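Local coordinates for putative tautomerase (Streptomyces achromogenes, PDB 3RY0), which is a putative tautomerase, a small protein of the MIF-like tautomerase superfamily that assembles from six chains, at residues I3-E9 / V40-P46. Numbering follows the deposited sequence.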
loop_
_atom_site.group_PDB
_atom_site.type_symbol
_atom_site.label_atom_id
_atom_site.label_comp_id
_atom_site.label_asym_id
_atom_site.label_seq_id
_atom_site.Cartn_x
_atom_site.Cartn_y
_atom_site.Cartn_z
ATOM N N ILE A 3 -8.438 6.468 -2.269
ATOM C CA ILE A 3 -9.067 5.476 -1.387
ATOM C C ILE A 3 -8.759 4.074 -1.914
ATOM O O ILE A 3 -9.161 3.745 -3.058
ATOM C CB ILE A 3 -10.606 5.685 -1.324
ATOM C CG1 ILE A 3 -10.903 7.036 -0.763
ATOM C CG2 ILE A 3 -11.263 4.587 -0.444
ATOM C CD1 ILE A 3 -12.439 7.445 -0.908
ATOM N N ARG A 4 -8.029 3.252 -1.172
ATOM C CA ARG A 4 -7.680 1.900 -1.636
ATOM C C ARG A 4 -8.464 0.957 -0.768
ATOM O O ARG A 4 -8.263 0.944 0.458
ATOM C CB ARG A 4 -6.194 1.611 -1.480
ATOM C CG ARG A 4 -5.771 0.391 -2.257
ATOM C CD ARG A 4 -4.167 0.303 -2.440
ATOM N NE ARG A 4 -3.904 -0.075 -3.855
ATOM C CZ ARG A 4 -3.253 0.593 -4.832
ATOM N NH1 ARG A 4 -3.229 -0.038 -5.976
ATOM N NH2 ARG A 4 -2.498 1.785 -4.761
ATOM N N VAL A 5 -9.282 0.111 -1.385
ATOM C CA VAL A 5 -10.111 -0.812 -0.630
ATOM C C VAL A 5 -9.569 -2.216 -0.854
ATOM O O VAL A 5 -9.297 -2.610 -2.025
ATOM C CB VAL A 5 -11.550 -0.782 -1.150
ATOM C CG1 VAL A 5 -12.506 -1.750 -0.407
ATOM C CG2 VAL A 5 -12.060 0.607 -1.168
ATOM N N THR A 6 -9.463 -2.996 0.223
ATOM C CA THR A 6 -9.108 -4.403 0.054
ATOM C C THR A 6 -10.327 -5.256 0.511
ATOM O O THR A 6 -10.739 -5.125 1.657
ATOM C CB THR A 6 -7.899 -4.695 0.965
ATOM O OG1 THR A 6 -6.806 -3.815 0.654
ATOM C CG2 THR A 6 -7.384 -6.155 0.724
ATOM N N LEU A 7 -10.806 -6.060 -0.408
ATOM C CA LEU A 7 -12.006 -6.886 -0.189
ATOM C C LEU A 7 -11.721 -8.277 -0.458
ATOM O O LEU A 7 -10.923 -8.545 -1.308
ATOM C CB LEU A 7 -13.112 -6.576 -1.244
ATOM C CG LEU A 7 -13.666 -5.174 -1.353
ATOM C CD1 LEU A 7 -14.848 -5.161 -2.355
ATOM C CD2 LEU A 7 -14.153 -4.709 0.080
ATOM N N LEU A 8 -12.423 -9.229 0.158
ATOM C CA LEU A 8 -12.382 -10.624 -0.342
ATOM C C LEU A 8 -12.997 -10.744 -1.684
ATOM O O LEU A 8 -14.058 -10.062 -1.961
ATOM C CB LEU A 8 -13.156 -11.547 0.561
ATOM C CG LEU A 8 -12.498 -11.878 1.850
ATOM C CD1 LEU A 8 -13.558 -12.497 2.860
ATOM C CD2 LEU A 8 -11.370 -12.922 1.656
ATOM N N GLU A 9 -12.461 -11.648 -2.495
ATOM C CA GLU A 9 -13.092 -12.094 -3.729
ATOM C C GLU A 9 -14.542 -12.510 -3.500
ATOM O O GLU A 9 -14.942 -12.974 -2.456
ATOM C CB GLU A 9 -12.282 -13.267 -4.396
ATOM C CG GLU A 9 -11.025 -12.840 -5.087
ATOM C CD GLU A 9 -10.222 -13.980 -5.712
ATOM O OE1 GLU A 9 -10.585 -15.173 -5.513
ATOM O OE2 GLU A 9 -9.216 -13.717 -6.360
ATOM N N VAL A 40 -10.703 5.920 -6.336
ATOM C CA VAL A 40 -10.873 4.693 -5.551
ATOM C C VAL A 40 -10.306 3.562 -6.344
ATOM O O VAL A 40 -10.643 3.360 -7.564
ATOM C CB VAL A 40 -12.386 4.408 -5.273
ATOM C CG1 VAL A 40 -12.535 3.227 -4.324
ATOM C CG2 VAL A 40 -13.123 5.598 -4.649
ATOM N N ILE A 41 -9.475 2.726 -5.707
ATOM C CA ILE A 41 -8.953 1.520 -6.310
ATOM C C ILE A 41 -9.457 0.329 -5.440
ATOM O O ILE A 41 -9.239 0.345 -4.194
ATOM C CB ILE A 41 -7.393 1.468 -6.287
ATOM C CG1 ILE A 41 -6.832 2.721 -6.953
ATOM C CG2 ILE A 41 -6.953 0.088 -6.953
ATOM C CD1 ILE A 41 -6.855 2.742 -8.451
ATOM N N VAL A 42 -10.109 -0.626 -6.044
ATOM C CA VAL A 42 -10.670 -1.768 -5.305
ATOM C C VAL A 42 -9.820 -2.958 -5.627
ATOM O O VAL A 42 -9.741 -3.366 -6.822
ATOM C CB VAL A 42 -12.152 -2.024 -5.644
ATOM C CG1 VAL A 42 -12.677 -3.319 -4.917
ATOM C CG2 VAL A 42 -13.041 -0.890 -5.243
ATOM N N GLU A 43 -9.234 -3.584 -4.599
ATOM C CA GLU A 43 -8.385 -4.778 -4.810
ATOM C C GLU A 43 -9.164 -5.957 -4.173
ATOM O O GLU A 43 -9.840 -5.787 -3.137
ATOM C CB GLU A 43 -7.147 -4.583 -3.960
ATOM C CG GLU A 43 -6.329 -3.409 -4.346
ATOM C CD GLU A 43 -5.126 -3.258 -3.415
ATOM O OE1 GLU A 43 -5.223 -3.614 -2.177
ATOM O OE2 GLU A 43 -4.108 -2.762 -3.959
ATOM N N GLU A 44 -9.139 -7.130 -4.810
ATOM C CA GLU A 44 -9.858 -8.334 -4.351
ATOM C C GLU A 44 -8.749 -9.339 -4.010
ATOM O O GLU A 44 -7.755 -9.548 -4.751
ATOM C CB GLU A 44 -10.781 -8.873 -5.446
ATOM C CG GLU A 44 -11.927 -7.906 -5.645
ATOM C CD GLU A 44 -13.143 -8.473 -6.422
ATOM O OE1 GLU A 44 -13.234 -9.705 -6.605
ATOM O OE2 GLU A 44 -14.015 -7.664 -6.800
ATOM N N THR A 45 -8.895 -9.957 -2.846
ATOM C CA THR A 45 -7.955 -10.909 -2.342
ATOM C C THR A 45 -8.659 -12.287 -2.247
ATOM O O THR A 45 -9.756 -12.369 -1.668
ATOM C CB THR A 45 -7.492 -10.488 -0.913
ATOM O OG1 THR A 45 -6.895 -9.157 -1.040
ATOM C CG2 THR A 45 -6.549 -11.455 -0.363
ATOM N N PRO A 46 -8.008 -13.366 -2.732
ATOM C CA PRO A 46 -8.647 -14.684 -2.574
ATOM C C PRO A 46 -8.607 -15.082 -1.116
ATOM O O PRO A 46 -7.684 -14.676 -0.351
ATOM C CB PRO A 46 -7.767 -15.623 -3.385
ATOM C CG PRO A 46 -6.613 -15.013 -3.668
ATOM C CD PRO A 46 -6.756 -13.413 -3.512
#
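The carboxylate of Glu-43 is gripped from two chains. Its OE2 takes the N-H of Arg-4 NE at 2.7 Å. Its OE1 forms a salt bridge with Arg-4 NH1 of a neighbouring subunit. The NE bond is somewhat bent (146°) and reaches OE2 from above the carboxylate plane, the two flat groups standing 49° apart. With CG anti to the backbone N (chi1 -166°) and a bend at chi3, Arg-4 swings NE over to the glutamate, and Ile-41 CB lies over one guanidinium face, off toward its rim. Arginine suits this site because its NH1 can reach out to Glu-43 and Thr-6 OG1 of another subunit. Thr-6 OG1 in turn accepts a bond from Arg-4 of a further subunit.

Beneath run 3-8 and 40-45, adjacent parallel strands of a beta-alpha-beta unit with helix 13-31 between them in the chain; neighbouring subunits continue the sheet on antiparallel strands. Val-5 lends both its N, to Ile-41 O (2.8 Å), and its O, to Glu-43 N (2.8 Å). Leu-7 repeats the pattern with Glu-43 and Thr-45. Branched aliphatics suit the face where Val-5 packs on Leu-19 and Leu-23 of the helix and Val-40 on Thr-24. Farther along, Leu-7 CD1 meets Val-42 CG1 at 3.8 Å. Finally, Glu-9 N makes a hydrogen bond to Thr-45 O (2.9 Å) from above the carbonyl plane, and the Glu-9 carboxylate lies against the Pro-46 ring.

One face is thus mainly apolar, covered partly by helix 13-31 and partly by neighbouring subunits; the other carries the Arg-4/Glu-43 network that crosses between subunits, probably reinforcing the assembly electrostatically.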